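Local coordinates for thiamine pyrophosphokinase (Saccharomyces cerevisiae, PDB 1IG0), which transfers a pyrophosphate group from ATP to thiamine, yielding thiamine diphosphate and AMP, and is the only yeast enzyme able to make this cofactor, at residues 115-120 / 155-160; 93-98 / 128-133; 71-76 / 99-104; 89-94 / 107-112. One frame throughout, in Å; residues are numbered along the deposited sequence.

Interaction 1: 115-120 / 155-160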
loop_
_atom_site.group_PDB
_atom_site.type_symbol
_atom_site.label_atom_id
_atom_site.label_comp_id
_atom_site.label_asym_id
_atom_site.label_seq_id
_atom_site.Cartn_x
_atom_site.Cartn_y
_atom_site.Cartn_z
ATOM N N THR B 115 18.684 1.777 24.939
ATOM C CA THR B 115 19.875 1.508 24.145
ATOM C C THR B 115 19.680 2.109 22.759
ATOM O O THR B 115 18.929 1.579 21.940
ATOM C CB THR B 115 20.141 -0.003 24.011
ATOM O OG1 THR B 115 20.332 -0.570 25.314
ATOM C CG2 THR B 115 21.386 -0.254 23.167
ATOM N N ILE B 116 20.357 3.225 22.509
ATOM C CA ILE B 116 20.256 3.914 21.230
ATOM C C ILE B 116 21.464 3.592 20.363
ATOM O O ILE B 116 22.607 3.801 20.771
ATOM C CB ILE B 116 20.155 5.438 21.442
ATOM C CG1 ILE B 116 18.965 5.749 22.358
ATOM C CG2 ILE B 116 19.985 6.139 20.103
ATOM C CD1 ILE B 116 18.817 7.211 22.718
ATOM N N ILE B 117 21.202 3.079 19.165
ATOM C CA ILE B 117 22.260 2.699 18.235
ATOM C C ILE B 117 22.186 3.490 16.936
ATOM O O ILE B 117 21.154 3.511 16.265
ATOM C CB ILE B 117 22.177 1.193 17.895
ATOM C CG1 ILE B 117 22.258 0.365 19.181
ATOM C CG2 ILE B 117 23.297 0.810 16.938
ATOM C CD1 ILE B 117 21.996 -1.108 18.975
ATOM N N LYS B 118 23.295 4.132 16.587
ATOM C CA LYS B 118 23.367 4.926 15.369
ATOM C C LYS B 118 23.988 4.123 14.226
ATOM O O LYS B 118 25.006 3.454 14.403
ATOM C CB LYS B 118 24.181 6.201 15.627
ATOM C CG LYS B 118 24.311 7.144 14.433
ATOM C CD LYS B 118 24.858 8.497 14.880
ATOM C CE LYS B 118 25.050 9.458 13.715
ATOM N NZ LYS B 118 26.176 9.050 12.833
ATOM N N GLN B 119 23.344 4.184 13.064
ATOM C CA GLN B 119 23.803 3.502 11.855
ATOM C C GLN B 119 23.575 4.487 10.714
ATOM O O GLN B 119 22.436 4.836 10.406
ATOM C CB GLN B 119 23.003 2.216 11.627
ATOM C CG GLN B 119 23.295 1.121 12.646
ATOM C CD GLN B 119 24.662 0.488 12.448
ATOM O OE1 GLN B 119 24.827 -0.421 11.631
ATOM N NE2 GLN B 119 25.653 0.975 13.185
ATOM N N THR B 120 24.659 4.928 10.084
ATOM C CA THR B 120 24.580 5.923 9.019
ATOM C C THR B 120 24.398 5.441 7.582
ATOM O O THR B 120 24.067 6.240 6.705
ATOM C CB THR B 120 25.827 6.827 9.033
ATOM O OG1 THR B 120 26.978 6.057 8.666
ATOM C CG2 THR B 120 26.047 7.411 10.419
ATOM N N SER B 155 32.107 4.376 22.043
ATOM C CA SER B 155 30.905 5.077 21.616
ATOM C C SER B 155 30.014 4.174 20.769
ATOM O O SER B 155 30.482 3.221 20.144
ATOM C CB SER B 155 31.278 6.330 20.819
ATOM O OG SER B 155 32.042 5.999 19.674
ATOM N N ASN B 156 28.723 4.483 20.762
ATOM C CA ASN B 156 27.737 3.723 20.004
ATOM C C ASN B 156 27.710 2.259 20.434
ATOM O O ASN B 156 27.448 1.363 19.631
ATOM C CB ASN B 156 28.025 3.834 18.503
ATOM C CG ASN B 156 26.795 3.563 17.654
ATOM O OD1 ASN B 156 25.710 4.068 17.943
ATOM N ND2 ASN B 156 26.960 2.777 16.596
ATOM N N HIS B 157 27.982 2.027 21.714
ATOM C CA HIS B 157 27.979 0.685 22.282
ATOM C C HIS B 157 28.929 -0.285 21.581
ATOM O O HIS B 157 28.697 -1.493 21.570
ATOM C CB HIS B 157 26.553 0.130 22.266
ATOM C CG HIS B 157 25.588 0.943 23.073
ATOM N ND1 HIS B 157 25.583 0.940 24.451
ATOM C CD2 HIS B 157 24.615 1.806 22.696
ATOM C CE1 HIS B 157 24.650 1.766 24.889
ATOM N NE2 HIS B 157 24.048 2.304 23.844
ATOM N N GLY B 158 30.002 0.253 21.004
ATOM C CA GLY B 158 30.980 -0.581 20.326
ATOM C C GLY B 158 30.554 -1.091 18.965
ATOM O O GLY B 158 31.185 -1.987 18.406
ATOM N N ILE B 159 29.481 -0.525 18.426
ATOM C CA ILE B 159 28.976 -0.936 17.120
ATOM C C ILE B 159 29.483 0.022 16.047
ATOM O O ILE B 159 29.307 1.236 16.160
ATOM C CB ILE B 159 27.433 -0.944 17.111
ATOM C CG1 ILE B 159 26.922 -1.870 18.218
ATOM C CG2 ILE B 159 26.915 -1.405 15.755
ATOM C CD1 ILE B 159 25.425 -1.810 18.435
ATOM N N GLU B 160 30.114 -0.525 15.011
ATOM C CA GLU B 160 30.646 0.289 13.922
ATOM C C GLU B 160 29.533 1.180 13.367
ATOM O O GLU B 160 28.477 0.695 12.963
ATOM C CB GLU B 160 31.230 -0.615 12.833
ATOM C CG GLU B 160 32.060 0.121 11.796
ATOM C CD GLU B 160 31.218 0.692 10.677
ATOM O OE1 GLU B 160 31.551 1.786 10.175
ATOM O OE2 GLU B 160 30.229 0.036 10.289
HETATM O O HOH W 1 22.244 4.463 24.276
#

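Interaction 2: 93-98 / 128-133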
loop_
_atom_site.group_PDB
_atom_site.type_symbol
_atom_site.label_atom_id
_atom_site.label_comp_id
_atom_site.label_asym_id
_atom_site.label_seq_id
_atom_site.Cartn_x
_atom_site.Cartn_y
_atom_site.Cartn_z
ATOM N N TYR B 93 15.230 -0.649 22.330
ATOM C CA TYR B 93 16.210 -0.083 21.408
ATOM C C TYR B 93 15.620 0.989 20.498
ATOM O O TYR B 93 14.418 1.018 20.233
ATOM C CB TYR B 93 16.795 -1.150 20.475
ATOM C CG TYR B 93 17.520 -2.306 21.114
ATOM C CD1 TYR B 93 16.858 -3.500 21.397
ATOM C CD2 TYR B 93 18.889 -2.234 21.371
ATOM C CE1 TYR B 93 17.542 -4.598 21.911
ATOM C CE2 TYR B 93 19.583 -3.325 21.887
ATOM C CZ TYR B 93 18.905 -4.504 22.151
ATOM O OH TYR B 93 19.589 -5.595 22.633
ATOM N N ILE B 94 16.502 1.859 20.019
ATOM C CA ILE B 94 16.173 2.905 19.062
ATOM C C ILE B 94 17.358 2.811 18.109
ATOM O O ILE B 94 18.508 2.950 18.532
ATOM C CB ILE B 94 16.149 4.313 19.684
ATOM C CG1 ILE B 94 14.975 4.442 20.655
ATOM C CG2 ILE B 94 16.028 5.355 18.581
ATOM C CD1 ILE B 94 14.855 5.830 21.280
ATOM N N ILE B 95 17.090 2.547 16.836
ATOM C CA ILE B 95 18.173 2.414 15.873
ATOM C C ILE B 95 17.868 3.102 14.546
ATOM O O ILE B 95 16.725 3.121 14.089
ATOM C CB ILE B 95 18.494 0.918 15.636
ATOM C CG1 ILE B 95 19.756 0.776 14.788
ATOM C CG2 ILE B 95 17.307 0.231 14.980
ATOM C CD1 ILE B 95 20.281 -0.647 14.714
ATOM N N GLY B 96 18.907 3.671 13.944
ATOM C CA GLY B 96 18.771 4.374 12.678
ATOM C C GLY B 96 19.858 5.430 12.592
ATOM O O GLY B 96 20.748 5.457 13.443
ATOM N N ASP B 97 19.807 6.300 11.584
ATOM C CA ASP B 97 20.827 7.339 11.459
ATOM C C ASP B 97 20.615 8.416 12.521
ATOM O O ASP B 97 21.520 9.191 12.825
ATOM C CB ASP B 97 20.830 7.941 10.044
ATOM C CG ASP B 97 19.577 8.727 9.730
ATOM O OD1 ASP B 97 19.011 8.516 8.638
ATOM O OD2 ASP B 97 19.167 9.566 10.560
ATOM N N LEU B 98 19.404 8.452 13.074
ATOM C CA LEU B 98 19.038 9.376 14.147
ATOM C C LEU B 98 18.915 10.868 13.836
ATOM O O LEU B 98 18.728 11.667 14.754
ATOM C CB LEU B 98 20.009 9.204 15.320
ATOM C CG LEU B 98 20.326 7.768 15.745
ATOM C CD1 LEU B 98 21.214 7.795 16.980
ATOM C CD2 LEU B 98 19.040 7.005 16.025
ATOM N N THR B 128 15.381 -2.832 7.870
ATOM C CA THR B 128 16.424 -3.851 7.812
ATOM C C THR B 128 17.373 -3.703 8.994
ATOM O O THR B 128 17.839 -4.696 9.550
ATOM C CB THR B 128 17.228 -3.761 6.501
ATOM O OG1 THR B 128 16.363 -4.047 5.396
ATOM C CG2 THR B 128 18.376 -4.763 6.507
ATOM N N LYS B 129 17.662 -2.463 9.377
ATOM C CA LYS B 129 18.540 -2.212 10.515
ATOM C C LYS B 129 17.901 -2.799 11.776
ATOM O O LYS B 129 18.582 -3.370 12.633
ATOM C CB LYS B 129 18.756 -0.706 10.700
ATOM C CG LYS B 129 19.565 -0.031 9.597
ATOM C CD LYS B 129 19.733 1.455 9.879
ATOM C CE LYS B 129 20.661 2.121 8.872
ATOM N NZ LYS B 129 20.132 2.093 7.479
ATOM N N CYS B 130 16.582 -2.665 11.874
ATOM C CA CYS B 130 15.843 -3.169 13.022
ATOM C C CYS B 130 15.803 -4.688 13.110
ATOM O O CYS B 130 16.108 -5.254 14.157
ATOM C CB CYS B 130 14.413 -2.620 13.017
ATOM S SG CYS B 130 14.292 -0.860 13.409
ATOM N N VAL B 131 15.427 -5.357 12.022
ATOM C CA VAL B 131 15.355 -6.815 12.046
ATOM C C VAL B 131 16.724 -7.453 12.272
ATOM O O VAL B 131 16.827 -8.498 12.919
ATOM C CB VAL B 131 14.718 -7.382 10.752
ATOM C CG1 VAL B 131 13.246 -6.985 10.684
ATOM C CG2 VAL B 131 15.460 -6.876 9.535
ATOM N N ASN B 132 17.776 -6.838 11.740
ATOM C CA ASN B 132 19.122 -7.364 11.950
ATOM C C ASN B 132 19.416 -7.255 13.443
ATOM O O ASN B 132 19.941 -8.184 14.056
ATOM C CB ASN B 132 20.164 -6.553 11.171
ATOM C CG ASN B 132 20.239 -6.944 9.706
ATOM O OD1 ASN B 132 21.059 -6.413 8.954
ATOM N ND2 ASN B 132 19.387 -7.875 9.293
ATOM N N LEU B 133 19.072 -6.105 14.015
ATOM C CA LEU B 133 19.270 -5.843 15.435
ATOM C C LEU B 133 18.474 -6.827 16.281
ATOM O O LEU B 133 18.989 -7.394 17.244
ATOM C CB LEU B 133 18.825 -4.418 15.770
ATOM C CG LEU B 133 18.675 -4.077 17.255
ATOM C CD1 LEU B 133 20.025 -4.171 17.949
ATOM C CD2 LEU B 133 18.093 -2.676 17.398
#

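Interaction 3: 71-76 / 99-104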
loop_
_atom_site.group_PDB
_atom_site.type_symbol
_atom_site.label_atom_id
_atom_site.label_comp_id
_atom_site.label_asym_id
_atom_site.label_seq_id
_atom_site.Cartn_x
_atom_site.Cartn_y
_atom_site.Cartn_z
ATOM N N ALA B 71 10.631 6.724 14.775
ATOM C CA ALA B 71 9.551 6.078 15.513
ATOM C C ALA B 71 9.587 6.471 16.986
ATOM O O ALA B 71 8.569 6.413 17.677
ATOM C CB ALA B 71 9.660 4.570 15.375
ATOM N N ALA B 72 10.767 6.862 17.462
ATOM C CA ALA B 72 10.928 7.272 18.852
ATOM C C ALA B 72 10.110 8.532 19.099
ATOM O O ALA B 72 9.514 8.692 20.165
ATOM C CB ALA B 72 12.398 7.528 19.160
ATOM N N ASN B 73 10.087 9.428 18.115
ATOM C CA ASN B 73 9.315 10.660 18.235
ATOM C C ASN B 73 7.839 10.288 18.280
ATOM O O ASN B 73 7.077 10.804 19.097
ATOM C CB ASN B 73 9.553 11.586 17.035
ATOM C CG ASN B 73 10.996 12.028 16.908
ATOM O OD1 ASN B 73 11.635 12.391 17.895
ATOM N ND2 ASN B 73 11.514 12.016 15.684
ATOM N N ARG B 74 7.452 9.378 17.391
ATOM C CA ARG B 74 6.075 8.910 17.297
ATOM C C ARG B 74 5.575 8.359 18.628
ATOM O O ARG B 74 4.478 8.692 19.074
ATOM C CB ARG B 74 5.970 7.824 16.221
ATOM C CG ARG B 74 6.494 8.243 14.855
ATOM C CD ARG B 74 5.697 9.404 14.277
ATOM N NE ARG B 74 6.152 9.758 12.935
ATOM C CZ ARG B 74 5.596 10.701 12.182
ATOM N NH1 ARG B 74 4.558 11.391 12.637
ATOM N NH2 ARG B 74 6.072 10.952 10.970
ATOM N N LEU B 75 6.383 7.510 19.256
ATOM C CA LEU B 75 6.017 6.914 20.536
ATOM C C LEU B 75 5.955 7.991 21.612
ATOM O O LEU B 75 5.013 8.046 22.404
ATOM C CB LEU B 75 7.043 5.850 20.936
ATOM C CG LEU B 75 6.798 5.131 22.265
ATOM C CD1 LEU B 75 5.481 4.366 22.202
ATOM C CD2 LEU B 75 7.957 4.187 22.561
ATOM N N TYR B 76 6.972 8.846 21.629
ATOM C CA TYR B 76 7.062 9.935 22.594
ATOM C C TYR B 76 5.795 10.787 22.577
ATOM O O TYR B 76 5.206 11.061 23.624
ATOM C CB TYR B 76 8.273 10.813 22.271
ATOM C CG TYR B 76 8.522 11.924 23.267
ATOM C CD1 TYR B 76 9.103 11.659 24.509
ATOM C CD2 TYR B 76 8.178 13.242 22.969
ATOM C CE1 TYR B 76 9.339 12.681 25.426
ATOM C CE2 TYR B 76 8.407 14.269 23.878
ATOM C CZ TYR B 76 8.987 13.983 25.102
ATOM O OH TYR B 76 9.215 14.999 26.000
ATOM N N ASP B 99 19.013 11.260 12.572
ATOM C CA ASP B 99 18.901 12.679 12.244
ATOM C C ASP B 99 17.492 13.229 12.459
ATOM O O ASP B 99 17.325 14.372 12.886
ATOM C CB ASP B 99 19.341 12.943 10.800
ATOM C CG ASP B 99 20.840 12.807 10.613
ATOM O OD1 ASP B 99 21.594 13.307 11.475
ATOM O OD2 ASP B 99 21.265 12.212 9.601
ATOM N N SER B 100 16.483 12.414 12.170
ATOM C CA SER B 100 15.092 12.830 12.331
ATOM C C SER B 100 14.673 12.812 13.797
ATOM O O SER B 100 13.594 13.290 14.149
ATOM C CB SER B 100 14.166 11.909 11.535
ATOM O OG SER B 100 14.141 10.610 12.098
ATOM N N LEU B 101 15.531 12.260 14.646
ATOM C CA LEU B 101 15.247 12.169 16.071
ATOM C C LEU B 101 15.239 13.541 16.742
ATOM O O LEU B 101 16.217 14.286 16.678
ATOM C CB LEU B 101 16.282 11.266 16.748
ATOM C CG LEU B 101 16.031 10.862 18.202
ATOM C CD1 LEU B 101 14.707 10.125 18.307
ATOM C CD2 LEU B 101 17.168 9.977 18.685
ATOM N N SER B 102 14.119 13.869 17.379
ATOM C CA SER B 102 13.976 15.139 18.081
ATOM C C SER B 102 15.034 15.246 19.172
ATOM O O SER B 102 15.270 14.286 19.907
ATOM C CB SER B 102 12.583 15.234 18.707
ATOM O OG SER B 102 12.516 16.282 19.658
ATOM N N GLU B 103 15.673 16.407 19.277
ATOM C CA GLU B 103 16.694 16.602 20.297
ATOM C C GLU B 103 16.079 16.332 21.664
ATOM O O GLU B 103 16.702 15.721 22.532
ATOM C CB GLU B 103 17.246 18.030 20.238
ATOM C CG GLU B 103 18.377 18.294 21.223
ATOM C CD GLU B 103 18.999 19.669 21.055
ATOM O OE1 GLU B 103 18.413 20.509 20.339
ATOM O OE2 GLU B 103 20.071 19.916 21.649
ATOM N N LYS B 104 14.844 16.787 21.843
ATOM C CA LYS B 104 14.116 16.592 23.091
ATOM C C LYS B 104 13.833 15.108 23.321
ATOM O O LYS B 104 14.001 14.595 24.429
ATOM C CB LYS B 104 12.803 17.378 23.044
ATOM C CG LYS B 104 11.817 17.053 24.156
ATOM C CD LYS B 104 10.641 18.029 24.162
ATOM C CE LYS B 104 9.970 18.129 22.795
ATOM N NZ LYS B 104 9.417 16.825 22.333
#

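Interaction 4: 89-94 / 107-112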
loop_
_atom_site.group_PDB
_atom_site.type_symbol
_atom_site.label_atom_id
_atom_site.label_comp_id
_atom_site.label_asym_id
_atom_site.label_seq_id
_atom_site.Cartn_x
_atom_site.Cartn_y
_atom_site.Cartn_z
ATOM N N TYR B 89 6.266 2.697 29.226
ATOM C CA TYR B 89 6.433 2.146 27.889
ATOM C C TYR B 89 7.679 2.614 27.148
ATOM O O TYR B 89 7.598 3.170 26.050
ATOM C CB TYR B 89 5.178 2.426 27.059
ATOM C CG TYR B 89 3.949 1.777 27.650
ATOM C CD1 TYR B 89 3.091 2.486 28.489
ATOM C CD2 TYR B 89 3.681 0.429 27.426
ATOM C CE1 TYR B 89 1.998 1.865 29.094
ATOM C CE2 TYR B 89 2.598 -0.202 28.024
ATOM C CZ TYR B 89 1.761 0.520 28.857
ATOM O OH TYR B 89 0.695 -0.108 29.458
ATOM N N LEU B 90 8.834 2.375 27.759
ATOM C CA LEU B 90 10.112 2.740 27.164
ATOM C C LEU B 90 10.538 1.622 26.219
ATOM O O LEU B 90 10.428 0.444 26.556
ATOM C CB LEU B 90 11.180 2.899 28.252
ATOM C CG LEU B 90 11.007 3.997 29.304
ATOM C CD1 LEU B 90 12.051 3.823 30.395
ATOM C CD2 LEU B 90 11.138 5.364 28.653
ATOM N N PRO B 91 11.019 1.972 25.020
ATOM C CA PRO B 91 11.451 0.937 24.077
ATOM C C PRO B 91 12.804 0.383 24.519
ATOM O O PRO B 91 13.548 1.056 25.237
ATOM C CB PRO B 91 11.542 1.697 22.759
ATOM C CG PRO B 91 12.011 3.043 23.205
ATOM C CD PRO B 91 11.150 3.314 24.424
ATOM N N ASN B 92 13.123 -0.839 24.104
ATOM C CA ASN B 92 14.401 -1.431 24.473
ATOM C C ASN B 92 15.514 -0.844 23.616
ATOM O O ASN B 92 16.607 -0.573 24.110
ATOM C CB ASN B 92 14.372 -2.954 24.315
ATOM C CG ASN B 92 13.371 -3.619 25.238
ATOM O OD1 ASN B 92 12.219 -3.839 24.869
ATOM N ND2 ASN B 92 13.805 -3.931 26.455
ATOM N N TYR B 93 15.230 -0.649 22.330
ATOM C CA TYR B 93 16.210 -0.083 21.408
ATOM C C TYR B 93 15.620 0.989 20.498
ATOM O O TYR B 93 14.418 1.018 20.233
ATOM C CB TYR B 93 16.795 -1.150 20.475
ATOM C CG TYR B 93 17.520 -2.306 21.114
ATOM C CD1 TYR B 93 16.858 -3.500 21.397
ATOM C CD2 TYR B 93 18.889 -2.234 21.371
ATOM C CE1 TYR B 93 17.542 -4.598 21.911
ATOM C CE2 TYR B 93 19.583 -3.325 21.887
ATOM C CZ TYR B 93 18.905 -4.504 22.151
ATOM O OH TYR B 93 19.589 -5.595 22.633
ATOM N N ILE B 94 16.502 1.859 20.019
ATOM C CA ILE B 94 16.173 2.905 19.062
ATOM C C ILE B 94 17.358 2.811 18.109
ATOM O O ILE B 94 18.508 2.950 18.532
ATOM C CB ILE B 94 16.149 4.313 19.684
ATOM C CG1 ILE B 94 14.975 4.442 20.655
ATOM C CG2 ILE B 94 16.028 5.355 18.581
ATOM C CD1 ILE B 94 14.855 5.830 21.280
ATOM N N LYS B 107 17.189 13.099 24.138
ATOM C CA LYS B 107 17.604 13.293 25.521
ATOM C C LYS B 107 16.747 12.507 26.507
ATOM O O LYS B 107 17.266 11.919 27.455
ATOM C CB LYS B 107 17.562 14.778 25.899
ATOM C CG LYS B 107 18.669 15.633 25.297
ATOM C CD LYS B 107 18.878 16.894 26.133
ATOM C CE LYS B 107 20.049 17.734 25.640
ATOM N NZ LYS B 107 19.738 18.461 24.378
ATOM N N TYR B 108 15.436 12.500 26.281
ATOM C CA TYR B 108 14.511 11.794 27.161
ATOM C C TYR B 108 14.780 10.294 27.241
ATOM O O TYR B 108 14.860 9.728 28.332
ATOM C CB TYR B 108 13.068 12.012 26.702
ATOM C CG TYR B 108 12.060 11.246 27.530
ATOM C CD1 TYR B 108 11.717 11.669 28.814
ATOM C CD2 TYR B 108 11.474 10.078 27.043
ATOM C CE1 TYR B 108 10.815 10.948 29.594
ATOM C CE2 TYR B 108 10.572 9.347 27.815
ATOM C CZ TYR B 108 10.247 9.788 29.088
ATOM O OH TYR B 108 9.354 9.070 29.851
ATOM N N TYR B 109 14.912 9.650 26.088
ATOM C CA TYR B 109 15.151 8.213 26.056
ATOM C C TYR B 109 16.565 7.831 26.456
ATOM O O TYR B 109 16.785 6.756 27.019
ATOM C CB TYR B 109 14.812 7.655 24.672
ATOM C CG TYR B 109 13.321 7.559 24.442
ATOM C CD1 TYR B 109 12.735 8.060 23.281
ATOM C CD2 TYR B 109 12.491 6.982 25.402
ATOM C CE1 TYR B 109 11.356 7.994 23.085
ATOM C CE2 TYR B 109 11.117 6.908 25.217
ATOM C CZ TYR B 109 10.554 7.417 24.058
ATOM O OH TYR B 109 9.192 7.360 23.882
ATOM N N ARG B 110 17.527 8.701 26.177
ATOM C CA ARG B 110 18.897 8.401 26.555
ATOM C C ARG B 110 18.989 8.447 28.073
ATOM O O ARG B 110 19.593 7.573 28.696
ATOM C CB ARG B 110 19.878 9.412 25.965
ATOM C CG ARG B 110 21.300 8.885 25.984
ATOM C CD ARG B 110 22.347 9.935 25.672
ATOM N NE ARG B 110 23.631 9.308 25.363
ATOM C CZ ARG B 110 24.207 8.367 26.108
ATOM N NH1 ARG B 110 23.618 7.937 27.217
ATOM N NH2 ARG B 110 25.368 7.843 25.740
ATOM N N LYS B 111 18.381 9.472 28.661
ATOM C CA LYS B 111 18.389 9.640 30.108
ATOM C C LYS B 111 17.742 8.427 30.769
ATOM O O LYS B 111 18.179 7.981 31.829
ATOM C CB LYS B 111 17.624 10.905 30.506
ATOM C CG LYS B 111 18.280 11.697 31.629
ATOM C CD LYS B 111 17.253 12.439 32.478
ATOM C CE LYS B 111 16.395 13.398 31.661
ATOM N NZ LYS B 111 17.176 14.536 31.105
ATOM N N ASN B 112 16.700 7.893 30.136
ATOM C CA ASN B 112 15.996 6.732 30.671
ATOM C C ASN B 112 16.616 5.393 30.272
ATOM O O ASN B 112 15.947 4.359 30.253
ATOM C CB ASN B 112 14.519 6.785 30.276
ATOM C CG ASN B 112 13.732 7.767 31.124
ATOM O OD1 ASN B 112 13.567 7.569 32.328
ATOM N ND2 ASN B 112 13.250 8.838 30.503
HETATM O O HOH W 2 8.029 5.911 26.088
#

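Interaction 1: 115-120 / 155-160
Asn156 lays its amide against Lys118 in strand 115-118, the outermost strand at one end of the large mixed sheet, and takes the place a further strand would have held. The inner edge of that strand is bonded to strand 93-96; on its outer edge the loop 155-160 offers a side chain. Asn156 OD1 accepts the N-H of Lys118 at 2.8 Å, nearly straight at 169° and on a lone pair, while Asn156 ND2 gives one hydrogen to Lys118 O at 3.0 Å. Its other hydrogen goes to Ile159 O of its own loop, which fixes the amide's rotation. With CG anti to the backbone N (chi1 -157°), Asn156 can reach across to the strand.

Gln119 adds a second amide clamp. Its NE2 donates to Glu160 O (2.8 Å) and also to Lys118 O, so the Lys118 carbonyl takes two side-chain donors; Gln119 OE1 is held by the backbone N of Ile165.

The apolar part is small: Ile117 and Ile159 cross at about a right angle, CD1 to CD1 at 3.5 Å. Thr115 CG2 sits over one face of the His157 ring, 4.0 Å from its centroid, in a CH-pi contact. At the edge of the same ring, and in its plane, a water lies 2.8 Å from His157 NE2 and accepts the N-H of Ile116 at 2.9 Å.

Interaction 2: 93-98 / 128-133
Leu133 uses both its methyls on Tyr93. CD1 stands over one face of the tyrosine ring, offset toward the rim and 4.2 Å from the centroid, 16° off the normal, which makes a CH-pi contact; CD2 reaches the root of the ring, 3.7 Å from Tyr93 CB. The far end of the tyrosine is anchored separately, its OH hydrogen-bonded to His137 ND1 further along the same helix. With an alanine at this place, Leu133 would probably lose the flat surface under CD1 and His137 its hydroxyl mate, leaving a gap between strand and helix.

Plain apolar packing fills the middle. Ile95 sends two branches to the helix: CG2 meets Cys130 SG at 3.6 Å and Leu133 CD2 at 3.9 Å, while CG1, anti to the backbone N (chi1 -172°), carries CD1 forward to lie 3.8 Å from Lys129 O. Here helix 126-139 covers one face of the parallel part of the sheet in the alpha-beta-alpha catalytic domain, its short segment axis running at 135° to strand 93-96 with a closest approach of 8.1 Å. Ile94, between Tyr93 and Ile95, points to the other face.

At the strand's end the contact is aliphatic. Lys129 runs extended past Gly96, CD to CA 4.2 Å, before bending at its last torsion, and its NZ is bonded to Ser124 OG and Thr121 O. Ser124 lines the pocket of a bound thiamine, from which the Lys129 side chain lies about 5 Å.

Interaction 3: 71-76 / 99-104
Asn73 OD1 takes the backbone N-H of Ser102 in a bond of 2.9 Å, bent moderately to 159° and lying in the carbonyl plane on a lone pair of the amide oxygen. The other half of the same amide is used too: Asn73 ND2 gives a hydrogen to Ser100 O at 2.9 Å. That second bond is less well directed, with an N-H...O angle of 140° and the donor well above the plane of the Ser100 carbonyl. Gripped at both ends, the amide is fixed in its rotation and holds the backbone from Ser100 to Ser102 in place just where a helix is about to start. Ser102 is the N-cap of that helix, its OG making a weak bond to the N of Val105.

Below the amide the contact turns apolar, with Ala72 CB 3.6 Å from Leu101 CD1. Leu101 gets there by setting CG anti to its backbone N (chi1 -170°), which brings the methyl in under Asn73.

One turn further on, Lys104 folds back toward Tyr76. Bends at its third and fourth torsions bring NZ obliquely to the ring, 3.2 Å from Tyr76 CE2, and the chain carbons CG and CD pass near Tyr76 OH.

The whole contact lies at the surface, where helix 71-78, which follows strand 64-68, meets the loop carrying the chain from strand 93-96 into helix 103-111; Val105 of the latter helix also touches Asn73 and Tyr76.

Interaction 4: 89-94 / 107-112
Tyr109 keeps CG anti to its carbonyl carbon (chi1 -75°), which lays its ring against Leu90, Pro91 and Ile94; Leu90, with the same first torsion (chi1 -63°) and an extended second one, holds out both methyls to the helix. Leu90 CD2 comes to the edge of the Tyr109 ring, in its plane and 3.8 Å from CE2, while Leu90 CD1 meets Asn112 CB at 3.9 Å. Pro91 lies under one face of the ring, CG over that face and CD 3.7 Å from CE2. Tyr108 CD2 covers the opposite face, so the ring is sandwiched between the proline and its own neighbour. Ile94 CD1 comes in obliquely, 3.7 Å from Tyr109 CD1.

The phenol end is tied down by water: Tyr109 OH donates to a water at 2.9 Å, which in turn donates to Tyr89 O at 2.8 Å. Were an alanine to stand at Tyr109, Pro91 and Ile94 would probably face a gap and the water would lose its hydroxyl donor.

At the end of the helix Tyr108 O receives two hydrogens from Asn112, one from the backbone N and one from ND2 at 2.8 Å, arriving from opposite faces of the carbonyl plane. This steadies the residue on which Leu90 CD1 rests.

The pieces belong to a beta-alpha-beta crossover, in which helix 103-111 links the parallel neighbours 93-96 and 115-118 and packs back onto the start of the first.

Along the chain, interaction 3 opens first, at helix 71-78, and closes at the start of helix 103-111. Interaction 4 begins inside that loop and closes beyond it, so the two cross, and they touch where Tyr109 reaches Ala72 and Leu75. Interaction 2 starts from the same stretch as interaction 4, sharing Tyr93 and Ile94, but runs on to helix 126-139; it too crosses interaction 3. Interaction 1 opens within the loop of interaction 2 and closes past it, while following 3 and 4 in series. Strand 93-96 is the hub: helix 103-111 lies on one face, helix 126-139 on the other, and strand 115-118 beside it, bordered by the loop 155-160.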